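Local structure of glucoamylase (Thermoanaerobacterium thermosaccharolyticum, 1LF6) at residues 32-40 and 52-61; 435-445 and 502-510. The protein is a family 15 glycoside hydrolase that cleaves terminal alpha-1,4-linked glucose units one by one from the non-reducing ends of glucan chains, probably releasing beta-D-glucose. One frame throughout, in Å; residues are numbered along the deposited sequence.

Interaction 1 (32-40 and 52-61)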
ATOM      1  N   TRP A  32       0.232 -15.755  -1.991  1.00 33.30           N
ATOM      2  CA  TRP A  32      -0.750 -14.671  -1.756  1.00 31.32           C
ATOM      3  C   TRP A  32      -1.376 -14.281  -3.073  1.00 30.80           C
ATOM      4  O   TRP A  32      -0.983 -14.709  -4.152  1.00 31.61           O
ATOM      5  CB  TRP A  32      -0.062 -13.513  -1.052  1.00 30.64           C
ATOM      6  CG  TRP A  32       0.371 -13.848   0.360  1.00 31.39           C
ATOM      7  CD1 TRP A  32       1.657 -14.208   0.690  1.00 31.72           C
ATOM      8  CD2 TRP A  32      -0.420 -13.978   1.528  1.00 30.96           C
ATOM      9  NE1 TRP A  32       1.711 -14.496   2.029  1.00 31.89           N
ATOM     10  CE2 TRP A  32       0.457 -14.357   2.573  1.00 31.22           C
ATOM     11  CE3 TRP A  32      -1.772 -13.763   1.813  1.00 29.80           C
ATOM     12  CZ2 TRP A  32       0.009 -14.557   3.871  1.00 30.38           C
ATOM     13  CZ3 TRP A  32      -2.208 -13.950   3.106  1.00 30.19           C
ATOM     14  CH2 TRP A  32      -1.319 -14.346   4.116  1.00 30.02           C
ATOM     15  N   ALA A  33      -2.343 -13.379  -2.987  1.00 28.99           N
ATOM     16  CA  ALA A  33      -3.032 -12.858  -4.164  1.00 27.51           C
ATOM     17  C   ALA A  33      -2.249 -11.764  -4.887  1.00 25.40           C
ATOM     18  O   ALA A  33      -1.310 -11.184  -4.345  1.00 25.20           O
ATOM     19  CB  ALA A  33      -4.413 -12.325  -3.761  1.00 26.91           C
ATOM     20  N   SER A  34      -2.654 -11.489  -6.123  1.00 23.50           N
ATOM     21  CA  SER A  34      -2.021 -10.458  -6.928  1.00 21.04           C
ATOM     22  C   SER A  34      -2.024  -9.146  -6.145  1.00 20.95           C
ATOM     23  O   SER A  34      -3.022  -8.796  -5.504  1.00 20.00           O
ATOM     24  CB  SER A  34      -2.785 -10.272  -8.239  1.00 19.90           C
ATOM     25  OG  SER A  34      -2.302  -9.151  -8.952  1.00 20.85           O
ATOM     26  N   ALA A  35      -0.908  -8.425  -6.205  1.00 19.71           N
ATOM     27  CA  ALA A  35      -0.769  -7.159  -5.495  1.00 19.44           C
ATOM     28  C   ALA A  35      -1.497  -5.995  -6.172  1.00 19.20           C
ATOM     29  O   ALA A  35      -1.608  -4.910  -5.595  1.00 20.15           O
ATOM     30  CB  ALA A  35       0.710  -6.821  -5.313  1.00 17.46           C
ATOM     31  N   GLN A  36      -1.972  -6.208  -7.396  1.00 19.00           N
ATOM     32  CA  GLN A  36      -2.723  -5.177  -8.116  1.00 19.45           C
ATOM     33  C   GLN A  36      -4.138  -5.232  -7.541  1.00 19.67           C
ATOM     34  O   GLN A  36      -4.860  -6.218  -7.720  1.00 20.18           O
ATOM     35  CB  GLN A  36      -2.723  -5.469  -9.626  1.00 18.30           C
ATOM     36  CG  GLN A  36      -3.859  -4.827 -10.416  1.00 20.82           C
ATOM     37  CD  GLN A  36      -3.842  -3.296 -10.417  1.00 20.00           C
ATOM     38  OE1 GLN A  36      -4.765  -2.672 -10.939  1.00 19.20           O
ATOM     39  NE2 GLN A  36      -2.799  -2.690  -9.838  1.00 16.50           N
ATOM     40  N   LYS A  37      -4.525  -4.174  -6.838  1.00 17.50           N
ATOM     41  CA  LYS A  37      -5.829  -4.144  -6.202  1.00 18.69           C
ATOM     42  C   LYS A  37      -6.865  -3.261  -6.872  1.00 19.23           C
ATOM     43  O   LYS A  37      -6.568  -2.151  -7.310  1.00 19.30           O
ATOM     44  CB  LYS A  37      -5.678  -3.718  -4.734  1.00 16.67           C
ATOM     45  CG  LYS A  37      -4.692  -4.557  -3.938  1.00 16.12           C
ATOM     46  CD  LYS A  37      -5.069  -6.029  -3.949  1.00 14.36           C
ATOM     47  CE  LYS A  37      -4.132  -6.837  -3.069  1.00 13.90           C
ATOM     48  NZ  LYS A  37      -4.414  -8.305  -3.141  1.00 15.76           N
ATOM     49  N   GLN A  38      -8.091  -3.770  -6.934  1.00 20.15           N
ATOM     50  CA  GLN A  38      -9.218  -3.042  -7.514  1.00 20.82           C
ATOM     51  C   GLN A  38      -9.760  -2.104  -6.453  1.00 18.86           C
ATOM     52  O   GLN A  38     -10.433  -1.121  -6.762  1.00 20.89           O
ATOM     53  CB  GLN A  38     -10.325  -4.013  -7.929  1.00 22.02           C
ATOM     54  CG  GLN A  38     -10.042  -4.793  -9.193  1.00 22.80           C
ATOM     55  CD  GLN A  38     -11.104  -5.836  -9.452  1.00 22.70           C
ATOM     56  OE1 GLN A  38     -11.260  -6.775  -8.675  1.00 24.14           O
ATOM     57  NE2 GLN A  38     -11.848  -5.674 -10.539  1.00 22.40           N
ATOM     58  N   GLY A  39      -9.462  -2.419  -5.197  1.00 17.79           N
ATOM     59  CA  GLY A  39      -9.927  -1.586  -4.105  1.00 16.48           C
ATOM     60  C   GLY A  39      -9.425  -2.042  -2.753  1.00 16.37           C
ATOM     61  O   GLY A  39      -8.968  -3.177  -2.595  1.00 16.39           O
ATOM     62  N   VAL A  40      -9.498  -1.141  -1.782  1.00 14.71           N
ATOM     63  CA  VAL A  40      -9.086  -1.429  -0.420  1.00 16.55           C
ATOM     64  C   VAL A  40     -10.054  -0.684   0.486  1.00 16.92           C
ATOM     65  O   VAL A  40     -10.573   0.365   0.109  1.00 17.40           O
ATOM     66  CB  VAL A  40      -7.637  -0.958  -0.134  1.00 18.28           C
ATOM     67  CG1 VAL A  40      -6.672  -1.645  -1.089  1.00 17.06           C
ATOM     68  CG2 VAL A  40      -7.536   0.563  -0.264  1.00 19.42           C
ATOM     69  N   PHE A  52      -9.961  -4.875   4.193  1.00 17.86           N
ATOM     70  CA  PHE A  52     -10.105  -5.798   3.069  1.00 18.42           C
ATOM     71  C   PHE A  52      -9.503  -5.203   1.801  1.00 17.71           C
ATOM     72  O   PHE A  52      -9.319  -3.987   1.699  1.00 18.13           O
ATOM     73  CB  PHE A  52     -11.581  -6.135   2.806  1.00 16.69           C
ATOM     74  CG  PHE A  52     -12.403  -4.962   2.340  1.00 16.96           C
ATOM     75  CD1 PHE A  52     -13.019  -4.116   3.260  1.00 15.70           C
ATOM     76  CD2 PHE A  52     -12.548  -4.693   0.981  1.00 15.37           C
ATOM     77  CE1 PHE A  52     -13.765  -3.019   2.833  1.00 15.05           C
ATOM     78  CE2 PHE A  52     -13.291  -3.599   0.547  1.00 16.79           C
ATOM     79  CZ  PHE A  52     -13.901  -2.760   1.476  1.00 16.13           C
ATOM     80  N   THR A  53      -9.183  -6.072   0.848  1.00 17.36           N
ATOM     81  CA  THR A  53      -8.631  -5.654  -0.436  1.00 16.30           C
ATOM     82  C   THR A  53      -9.344  -6.469  -1.503  1.00 17.00           C
ATOM     83  O   THR A  53      -9.820  -7.567  -1.228  1.00 18.59           O
ATOM     84  CB  THR A  53      -7.105  -5.922  -0.538  1.00 15.22           C
ATOM     85  OG1 THR A  53      -6.844  -7.329  -0.424  1.00 17.27           O
ATOM     86  CG2 THR A  53      -6.366  -5.190   0.559  1.00 14.07           C
ATOM     87  N   LEU A  54      -9.431  -5.918  -2.710  1.00 16.53           N
ATOM     88  CA  LEU A  54     -10.088  -6.594  -3.822  1.00 17.46           C
ATOM     89  C   LEU A  54      -9.097  -6.771  -4.972  1.00 18.10           C
ATOM     90  O   LEU A  54      -8.270  -5.896  -5.231  1.00 18.61           O
ATOM     91  CB  LEU A  54     -11.287  -5.768  -4.317  1.00 17.20           C
ATOM     92  CG  LEU A  54     -12.339  -5.358  -3.285  1.00 17.58           C
ATOM     93  CD1 LEU A  54     -13.390  -4.469  -3.946  1.00 18.34           C
ATOM     94  CD2 LEU A  54     -12.983  -6.598  -2.689  1.00 18.54           C
ATOM     95  N   ALA A  55      -9.192  -7.901  -5.661  1.00 18.47           N
ATOM     96  CA  ALA A  55      -8.313  -8.193  -6.787  1.00 19.00           C
ATOM     97  C   ALA A  55      -8.951  -9.267  -7.663  1.00 20.05           C
ATOM     98  O   ALA A  55      -9.554 -10.215  -7.156  1.00 21.89           O
ATOM     99  CB  ALA A  55      -6.945  -8.668  -6.283  1.00 16.03           C
ATOM    100  N   ASN A  56      -8.836  -9.097  -8.977  1.00 20.51           N
ATOM    101  CA  ASN A  56      -9.381 -10.054  -9.928  1.00 22.36           C
ATOM    102  C   ASN A  56     -10.853 -10.382  -9.690  1.00 22.40           C
ATOM    103  O   ASN A  56     -11.267 -11.535  -9.804  1.00 22.41           O
ATOM    104  CB  ASN A  56      -8.538 -11.334  -9.894  1.00 24.27           C
ATOM    105  CG  ASN A  56      -7.110 -11.096 -10.358  1.00 25.23           C
ATOM    106  OD1 ASN A  56      -6.169 -11.715  -9.862  1.00 30.16           O
ATOM    107  ND2 ASN A  56      -6.946 -10.200 -11.320  1.00 25.67           N
ATOM    108  N   GLY A  57     -11.631  -9.359  -9.349  1.00 21.18           N
ATOM    109  CA  GLY A  57     -13.053  -9.541  -9.129  1.00 20.71           C
ATOM    110  C   GLY A  57     -13.459 -10.205  -7.834  1.00 20.78           C
ATOM    111  O   GLY A  57     -14.619 -10.578  -7.661  1.00 21.06           O
ATOM    112  N   ALA A  58     -12.525 -10.348  -6.905  1.00 20.77           N
ATOM    113  CA  ALA A  58     -12.859 -10.989  -5.644  1.00 19.18           C
ATOM    114  C   ALA A  58     -12.065 -10.459  -4.467  1.00 19.41           C
ATOM    115  O   ALA A  58     -10.996  -9.863  -4.620  1.00 19.71           O
ATOM    116  CB  ALA A  58     -12.660 -12.498  -5.763  1.00 18.23           C
ATOM    117  N   ILE A  59     -12.615 -10.674  -3.284  1.00 19.10           N
ATOM    118  CA  ILE A  59     -11.964 -10.262  -2.061  1.00 20.98           C
ATOM    119  C   ILE A  59     -10.633 -11.004  -1.988  1.00 22.21           C
ATOM    120  O   ILE A  59     -10.585 -12.222  -2.166  1.00 22.18           O
ATOM    121  CB  ILE A  59     -12.831 -10.641  -0.842  1.00 21.75           C
ATOM    122  CG1 ILE A  59     -14.042  -9.707  -0.770  1.00 22.12           C
ATOM    123  CG2 ILE A  59     -12.002 -10.614   0.432  1.00 19.70           C
ATOM    124  CD1 ILE A  59     -15.107 -10.145   0.221  1.00 20.11           C
ATOM    125  N   SER A  60      -9.548 -10.269  -1.767  1.00 21.47           N
ATOM    126  CA  SER A  60      -8.241 -10.895  -1.646  1.00 21.77           C
ATOM    127  C   SER A  60      -7.873 -10.883  -0.160  1.00 21.96           C
ATOM    128  O   SER A  60      -8.648 -11.361   0.670  1.00 22.23           O
ATOM    129  CB  SER A  60      -7.202 -10.150  -2.499  1.00 23.33           C
ATOM    130  OG  SER A  60      -7.302  -8.743  -2.358  1.00 22.68           O
ATOM    131  N   GLU A  61      -6.716 -10.335   0.191  1.00 21.67           N
ATOM    132  CA  GLU A  61      -6.315 -10.304   1.596  1.00 22.90           C
ATOM    133  C   GLU A  61      -7.274  -9.521   2.495  1.00 23.43           C
ATOM    134  O   GLU A  61      -7.807  -8.478   2.105  1.00 22.30           O
ATOM    135  CB  GLU A  61      -4.916  -9.698   1.759  1.00 25.03           C
ATOM    136  CG  GLU A  61      -3.764 -10.544   1.247  1.00 29.37           C
ATOM    137  CD  GLU A  61      -3.463 -10.311  -0.222  1.00 30.63           C
ATOM    138  OE1 GLU A  61      -4.040  -9.377  -0.805  1.00 27.92           O
ATOM    139  OE2 GLU A  61      -2.639 -11.062  -0.786  1.00 35.88           O
TER
HETATM  140  O   HOH W   1      -7.269  -6.744  -9.799  1.00 30.74           O
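Lys-37 and Glu-61 each set CG anti to the carbonyl carbon and then bend at chi2, -58° in the lysine and 88° in the glutamate, and these bends bring ammonium and carboxylate together. The setting is the edge of an antiparallel sheet in the N-terminal beta-sandwich domain. Strand 39-42 is one of its two outermost strands. It pairs with strand 51-55, which turns back into strand 58-63 through a type I' turn from Ala-55 to Ala-58.

The two charged side chains cross at about a right angle. Lys-37 NZ meets the syn lone pair of Glu-61 OE1 at 2.6 Å in a salt bridge. The same NZ donates to Ser-34 O at 2.8 Å and, weakly, to Ser-60 OG at 3.0 Å. Two firm acceptors and a weak third therefore surround the ammonium of this buried lysine, and the carboxylate probably balances its charge. Glu-61 OE2 accepts from Ala-33 N at 3.2 Å, with the donor 34° out of the carboxylate plane. With both oxygens bonded to segment 32-40, rotation of the carboxylate is restricted. Trp-32 CE3 packs 3.8 Å from Glu-61 CG, and the indole also makes an edge-to-face contact with His-158.

Further along, Gly-39 and Leu-54 form a hydrogen-bonded pair. Val-40 and Thr-53 form a non-hydrogen-bonded one, with Val-40 CG1 3.9 Å from Thr-53 CG2. Segment 32-40 also reaches the catalytic domain: Ser-34 OG bonds to Asp-647, and Gln-36 OE1 to Asn-629.

Gln-38 ties the edge to the turn. Its chain is extended beyond CG, NE2 bonds to Ser-95 OG, and OE1 accepts from Gly-57 N at 2.7 Å.

Interaction 2 (435-445 and 502-510). With SO4 (sulfate ion), chain C.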
ATOM      1  N   GLU A 435      20.621   5.376   0.394  1.00 16.55           N
ATOM      2  CA  GLU A 435      19.763   6.454  -0.066  1.00 15.94           C
ATOM      3  C   GLU A 435      18.326   5.956  -0.005  1.00 15.66           C
ATOM      4  O   GLU A 435      18.083   4.843   0.468  1.00 14.55           O
ATOM      5  CB  GLU A 435      20.162   6.893  -1.478  1.00 15.39           C
ATOM      6  CG  GLU A 435      20.663   5.773  -2.389  1.00 14.73           C
ATOM      7  CD  GLU A 435      19.637   4.663  -2.589  1.00 14.28           C
ATOM      8  OE1 GLU A 435      19.727   3.624  -1.907  1.00 13.84           O
ATOM      9  OE2 GLU A 435      18.736   4.836  -3.429  1.00 13.89           O
ATOM     10  N   ARG A 436      17.373   6.747  -0.486  1.00 14.57           N
ATOM     11  CA  ARG A 436      15.971   6.353  -0.354  1.00 14.02           C
ATOM     12  C   ARG A 436      15.480   5.059  -1.013  1.00 15.61           C
ATOM     13  O   ARG A 436      14.413   4.564  -0.666  1.00 15.88           O
ATOM     14  CB  ARG A 436      15.059   7.525  -0.733  1.00 12.17           C
ATOM     15  CG  ARG A 436      14.992   7.891  -2.191  1.00 15.66           C
ATOM     16  CD  ARG A 436      14.041   9.073  -2.360  1.00 14.97           C
ATOM     17  NE  ARG A 436      13.756   9.399  -3.754  1.00 13.19           N
ATOM     18  CZ  ARG A 436      12.804  10.245  -4.137  1.00 15.12           C
ATOM     19  NH1 ARG A 436      12.600  10.485  -5.425  1.00 13.04           N
ATOM     20  NH2 ARG A 436      12.052  10.849  -3.228  1.00 11.95           N
ATOM     21  N   TRP A 437      16.236   4.498  -1.952  1.00 14.83           N
ATOM     22  CA  TRP A 437      15.806   3.251  -2.565  1.00 14.40           C
ATOM     23  C   TRP A 437      16.291   2.083  -1.694  1.00 14.28           C
ATOM     24  O   TRP A 437      16.034   0.918  -1.995  1.00 16.44           O
ATOM     25  CB  TRP A 437      16.343   3.129  -3.991  1.00 13.10           C
ATOM     26  CG  TRP A 437      15.871   4.235  -4.918  1.00 15.92           C
ATOM     27  CD1 TRP A 437      16.614   4.866  -5.876  1.00 15.94           C
ATOM     28  CD2 TRP A 437      14.563   4.837  -4.969  1.00 14.44           C
ATOM     29  NE1 TRP A 437      15.857   5.825  -6.512  1.00 16.37           N
ATOM     30  CE2 TRP A 437      14.596   5.827  -5.977  1.00 16.30           C
ATOM     31  CE3 TRP A 437      13.370   4.634  -4.261  1.00 13.13           C
ATOM     32  CZ2 TRP A 437      13.482   6.616  -6.296  1.00 14.94           C
ATOM     33  CZ3 TRP A 437      12.257   5.423  -4.579  1.00 15.43           C
ATOM     34  CH2 TRP A 437      12.325   6.401  -5.588  1.00 14.44           C
ATOM     35  N   GLU A 438      16.996   2.422  -0.613  1.00 14.27           N
ATOM     36  CA  GLU A 438      17.505   1.451   0.362  1.00 14.97           C
ATOM     37  C   GLU A 438      18.507   0.447  -0.199  1.00 15.19           C
ATOM     38  O   GLU A 438      18.528  -0.712   0.226  1.00 17.28           O
ATOM     39  CB  GLU A 438      16.332   0.684   0.966  1.00 13.82           C
ATOM     40  CG  GLU A 438      15.138   1.556   1.321  1.00 17.02           C
ATOM     41  CD  GLU A 438      14.082   0.799   2.095  1.00 18.30           C
ATOM     42  OE1 GLU A 438      13.304   0.040   1.475  1.00 20.57           O
ATOM     43  OE2 GLU A 438      14.045   0.947   3.333  1.00 16.30           O
ATOM     44  N   GLU A 439      19.356   0.883  -1.123  1.00 13.63           N
ATOM     45  CA  GLU A 439      20.291  -0.044  -1.756  1.00 14.86           C
ATOM     46  C   GLU A 439      21.780   0.252  -1.677  1.00 15.43           C
ATOM     47  O   GLU A 439      22.598  -0.667  -1.671  1.00 19.24           O
ATOM     48  CB  GLU A 439      19.908  -0.188  -3.234  1.00 12.45           C
ATOM     49  CG  GLU A 439      18.420  -0.447  -3.444  1.00 11.91           C
ATOM     50  CD  GLU A 439      18.011  -0.390  -4.906  1.00 11.70           C
ATOM     51  OE1 GLU A 439      18.543   0.467  -5.643  1.00 13.03           O
ATOM     52  OE2 GLU A 439      17.141  -1.187  -5.313  1.00 12.49           O
ATOM     53  N   ILE A 440      22.147   1.520  -1.612  1.00 16.35           N
ATOM     54  CA  ILE A 440      23.561   1.856  -1.610  1.00 14.81           C
ATOM     55  C   ILE A 440      23.863   3.084  -0.768  1.00 15.67           C
ATOM     56  O   ILE A 440      22.999   3.948  -0.585  1.00 14.98           O
ATOM     57  CB  ILE A 440      24.020   2.101  -3.059  1.00 15.85           C
ATOM     58  CG1 ILE A 440      25.533   2.308  -3.120  1.00 17.22           C
ATOM     59  CG2 ILE A 440      23.258   3.288  -3.642  1.00 14.80           C
ATOM     60  CD1 ILE A 440      26.056   2.362  -4.548  1.00 21.10           C
ATOM     61  N   GLY A 441      25.091   3.151  -0.258  1.00 14.39           N
ATOM     62  CA  GLY A 441      25.500   4.277   0.559  1.00 14.60           C
ATOM     63  C   GLY A 441      26.451   5.233  -0.134  1.00 15.49           C
ATOM     64  O   GLY A 441      26.943   4.962  -1.230  1.00 14.65           O
ATOM     65  N   GLY A 442      26.715   6.357   0.525  1.00 15.45           N
ATOM     66  CA  GLY A 442      27.607   7.356  -0.030  1.00 15.20           C
ATOM     67  C   GLY A 442      26.979   8.731   0.050  1.00 14.56           C
ATOM     68  O   GLY A 442      26.127   8.983   0.904  1.00 13.12           O
ATOM     69  N   TYR A 443      27.397   9.619  -0.843  1.00 12.96           N
ATOM     70  CA  TYR A 443      26.865  10.973  -0.878  1.00 13.42           C
ATOM     71  C   TYR A 443      25.784  11.043  -1.946  1.00 14.58           C
ATOM     72  O   TYR A 443      26.054  10.883  -3.138  1.00 15.15           O
ATOM     73  CB  TYR A 443      27.994  11.969  -1.159  1.00 12.84           C
ATOM     74  CG  TYR A 443      29.093  11.869  -0.133  1.00 14.19           C
ATOM     75  CD1 TYR A 443      30.260  11.149  -0.392  1.00 12.50           C
ATOM     76  CD2 TYR A 443      28.932  12.433   1.134  1.00 12.88           C
ATOM     77  CE1 TYR A 443      31.241  10.990   0.592  1.00 15.67           C
ATOM     78  CE2 TYR A 443      29.900  12.278   2.122  1.00 16.24           C
ATOM     79  CZ  TYR A 443      31.049  11.556   1.847  1.00 16.39           C
ATOM     80  OH  TYR A 443      31.986  11.382   2.837  1.00 17.53           O
ATOM     81  N   SER A 444      24.556  11.265  -1.489  1.00 14.43           N
ATOM     82  CA  SER A 444      23.379  11.335  -2.349  1.00 15.33           C
ATOM     83  C   SER A 444      22.756  12.722  -2.335  1.00 15.24           C
ATOM     84  O   SER A 444      22.499  13.277  -1.267  1.00 16.07           O
ATOM     85  CB  SER A 444      22.338  10.326  -1.859  1.00 15.11           C
ATOM     86  OG  SER A 444      21.046  10.644  -2.347  1.00 16.51           O
ATOM     87  N   PRO A 445      22.508  13.306  -3.519  1.00 16.01           N
ATOM     88  CA  PRO A 445      21.902  14.640  -3.496  1.00 16.23           C
ATOM     89  C   PRO A 445      20.545  14.656  -2.784  1.00 15.41           C
ATOM     90  O   PRO A 445      20.258  15.581  -2.027  1.00 15.48           O
ATOM     91  CB  PRO A 445      21.816  15.024  -4.983  1.00 17.34           C
ATOM     92  CG  PRO A 445      21.952  13.725  -5.718  1.00 18.35           C
ATOM     93  CD  PRO A 445      22.912  12.928  -4.887  1.00 15.50           C
ATOM     94  N   TYR A 502      24.269  15.914 -11.725  1.00 15.47           N
ATOM     95  CA  TYR A 502      24.313  15.293 -10.407  1.00 14.30           C
ATOM     96  C   TYR A 502      24.185  13.801 -10.685  1.00 15.01           C
ATOM     97  O   TYR A 502      23.389  13.393 -11.536  1.00 14.68           O
ATOM     98  CB  TYR A 502      23.125  15.713  -9.534  1.00 14.22           C
ATOM     99  CG  TYR A 502      23.189  17.130  -8.999  1.00 14.69           C
ATOM    100  CD1 TYR A 502      22.372  18.132  -9.517  1.00 12.23           C
ATOM    101  CD2 TYR A 502      24.081  17.468  -7.981  1.00 14.09           C
ATOM    102  CE1 TYR A 502      22.442  19.442  -9.037  1.00 16.86           C
ATOM    103  CE2 TYR A 502      24.163  18.771  -7.495  1.00 15.64           C
ATOM    104  CZ  TYR A 502      23.341  19.756  -8.031  1.00 16.62           C
ATOM    105  OH  TYR A 502      23.454  21.053  -7.577  1.00 18.43           O
ATOM    106  N   ILE A 503      24.967  12.982  -9.989  1.00 10.25           N
ATOM    107  CA  ILE A 503      24.870  11.548 -10.188  1.00 11.15           C
ATOM    108  C   ILE A 503      23.968  10.985  -9.098  1.00 11.12           C
ATOM    109  O   ILE A 503      23.596  11.702  -8.173  1.00 13.04           O
ATOM    110  CB  ILE A 503      26.260  10.865 -10.137  1.00  9.70           C
ATOM    111  CG1 ILE A 503      26.909  11.031  -8.757  1.00 10.54           C
ATOM    112  CG2 ILE A 503      27.143  11.456 -11.223  1.00 10.83           C
ATOM    113  CD1 ILE A 503      28.336  10.434  -8.664  1.00 10.67           C
ATOM    114  N   ARG A 504      23.601   9.713  -9.207  1.00 11.21           N
ATOM    115  CA  ARG A 504      22.742   9.101  -8.208  1.00 12.78           C
ATOM    116  C   ARG A 504      23.401   9.137  -6.834  1.00 13.95           C
ATOM    117  O   ARG A 504      22.796   9.563  -5.845  1.00 13.96           O
ATOM    118  CB  ARG A 504      22.434   7.648  -8.567  1.00 13.38           C
ATOM    119  CG  ARG A 504      21.574   6.960  -7.516  1.00 10.92           C
ATOM    120  CD  ARG A 504      21.324   5.497  -7.817  1.00 11.01           C
ATOM    121  NE  ARG A 504      20.644   4.836  -6.701  1.00 10.96           N
ATOM    122  CZ  ARG A 504      20.528   3.520  -6.561  1.00 12.53           C
ATOM    123  NH1 ARG A 504      19.894   3.018  -5.507  1.00  8.36           N
ATOM    124  NH2 ARG A 504      21.054   2.707  -7.470  1.00 10.00           N
ATOM    125  N   ILE A 505      24.647   8.683  -6.770  1.00 13.62           N
ATOM    126  CA  ILE A 505      25.352   8.670  -5.501  1.00 13.79           C
ATOM    127  C   ILE A 505      26.858   8.498  -5.701  1.00 14.29           C
ATOM    128  O   ILE A 505      27.303   7.721  -6.545  1.00 14.15           O
ATOM    129  CB  ILE A 505      24.762   7.560  -4.592  1.00 14.58           C
ATOM    130  CG1 ILE A 505      25.267   7.716  -3.155  1.00 13.86           C
ATOM    131  CG2 ILE A 505      25.090   6.188  -5.163  1.00 16.73           C
ATOM    132  CD1 ILE A 505      24.407   6.994  -2.138  1.00 11.96           C
ATOM    133  N   ALA A 506      27.629   9.272  -4.945  1.00 14.37           N
ATOM    134  CA  ALA A 506      29.088   9.238  -5.012  1.00 16.70           C
ATOM    135  C   ALA A 506      29.630   8.389  -3.866  1.00 18.37           C
ATOM    136  O   ALA A 506      29.155   8.488  -2.737  1.00 18.68           O
ATOM    137  CB  ALA A 506      29.642  10.660  -4.920  1.00 14.36           C
ATOM    138  N   GLY A 507      30.629   7.560  -4.157  1.00 22.59           N
ATOM    139  CA  GLY A 507      31.207   6.704  -3.130  1.00 26.76           C
ATOM    140  C   GLY A 507      32.366   7.349  -2.392  1.00 28.99           C
ATOM    141  O   GLY A 507      32.641   7.021  -1.237  1.00 32.05           O
ATOM    142  N   LEU A 508      33.044   8.274  -3.064  1.00 30.03           N
ATOM    143  CA  LEU A 508      34.181   8.982  -2.491  1.00 31.79           C
ATOM    144  C   LEU A 508      33.830  10.453  -2.320  1.00 32.95           C
ATOM    145  O   LEU A 508      32.669  10.841  -2.440  1.00 35.21           O
ATOM    146  CB  LEU A 508      35.404   8.864  -3.409  1.00 29.89           C
ATOM    147  CG  LEU A 508      35.971   7.462  -3.647  1.00 31.18           C
ATOM    148  CD1 LEU A 508      37.146   7.548  -4.613  1.00 29.93           C
ATOM    149  CD2 LEU A 508      36.412   6.853  -2.329  1.00 29.69           C
ATOM    150  N   SER A 509      34.843  11.268  -2.055  1.00 33.20           N
ATOM    151  CA  SER A 509      34.649  12.701  -1.877  1.00 35.21           C
ATOM    152  C   SER A 509      34.904  13.453  -3.175  1.00 34.23           C
ATOM    153  O   SER A 509      35.129  14.659  -3.162  1.00 33.45           O
ATOM    154  CB  SER A 509      35.592  13.231  -0.797  1.00 34.41           C
ATOM    155  OG  SER A 509      35.339  12.611   0.448  1.00 39.02           O
ATOM    156  N   ASP A 510      34.873  12.737  -4.296  1.00 34.60           N
ATOM    157  CA  ASP A 510      35.108  13.355  -5.595  1.00 33.23           C
ATOM    158  C   ASP A 510      34.248  12.689  -6.666  1.00 31.20           C
ATOM    159  O   ASP A 510      34.531  11.578  -7.107  1.00 30.02           O
ATOM    160  CB  ASP A 510      36.590  13.255  -5.952  1.00 35.70           C
ATOM    161  CG  ASP A 510      36.902  13.829  -7.317  1.00 38.07           C
ATOM    162  OD1 ASP A 510      36.145  14.705  -7.790  1.00 39.64           O
ATOM    163  OD2 ASP A 510      37.915  13.411  -7.912  1.00 40.52           O
TER
HETATM  164  S   SO4 C 950      34.958   9.412   1.707  1.00 56.50           S
HETATM  165  O1  SO4 C 950      33.689   8.687   1.494  1.00 54.77           O
HETATM  166  O2  SO4 C 950      35.908   8.534   2.428  1.00 55.89           O
HETATM  167  O3  SO4 C 950      35.539   9.791   0.403  1.00 54.47           O
HETATM  168  O4  SO4 C 950      34.710  10.629   2.503  1.00 54.36           O
HETATM  169  O   HOH W   2      19.202   6.729  -5.083  1.00 13.36           O
HETATM  170  O   HOH W   3      21.084   0.002  -6.610  1.00 16.66           O
HETATM  171  O   HOH W   4      20.457   9.180  -4.465  1.00 13.22           O
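Arg-504 crosses to Glu-435 and Glu-439 although its CB points away from segment 435-445. The chain runs extended from CG, anti to the backbone N (chi1 178°), to NE, and so carries the guanidinium back to the loop. NE donates to a water that in turn donates to Glu-435 OE2. NH1 lies near the edge of the Trp-437 ring and makes two salt bridges: a straight bond to Glu-435 OE2 at 3.0 Å and a more bent one to the anti lone pair of Glu-439 OE1 at 2.9 Å. NH2 reaches Glu-439 OE1 through a second water. Ile-440 CG2 sits over one guanidinium face, offset toward the rim, 3.8 Å above its plane.

Trp-437 N approaches Glu-435 OE2 from the carboxylate face opposite NH1. Glu-435 OE1 takes the N-H groups of Glu-439 and Ile-440. With an alanine at Glu-435, these three backbone donors would probably lose their acceptor and Arg-504 one of its two carboxylate mates.

Tyr-443 and Ala-506 form a single antiparallel bridge, with Tyr-443 N 2.8 Å from Ala-506 O. Gly-442 is pressed so close to Ala-506 O that a CB would clash. Tyr-443 OH and Ser-509 OG both donate to a sulfate.

Glu-435 and Glu-438 are the likely proton acceptor and donor, so this is an active-site loop of the (alpha/alpha) barrel, with Arg-504 buttressing Glu-435.

Interaction 1 comes first along the chain and closes before interaction 2 opens. They lie in different domains: 32-40 and 52-61 in the N-terminal beta-sandwich, 435-445 and 502-510 in the helical catalytic barrel. Their centres are about 36 Å apart and their nearest atoms about 16 Å; they do not touch. No strand or helix is common to both. Interaction 1 joins an edge strand and the loop before it to the next two strands of one sheet. Interaction 2 joins two loops separated by helices 445-464 and 468-489. The side chain of Trp-325, probably a substrate-binding residue, is about 8 Å from that of Ser-34 and about 10 Å from that of Glu-439. This is consistent with one end of each contact lying near the substrate site.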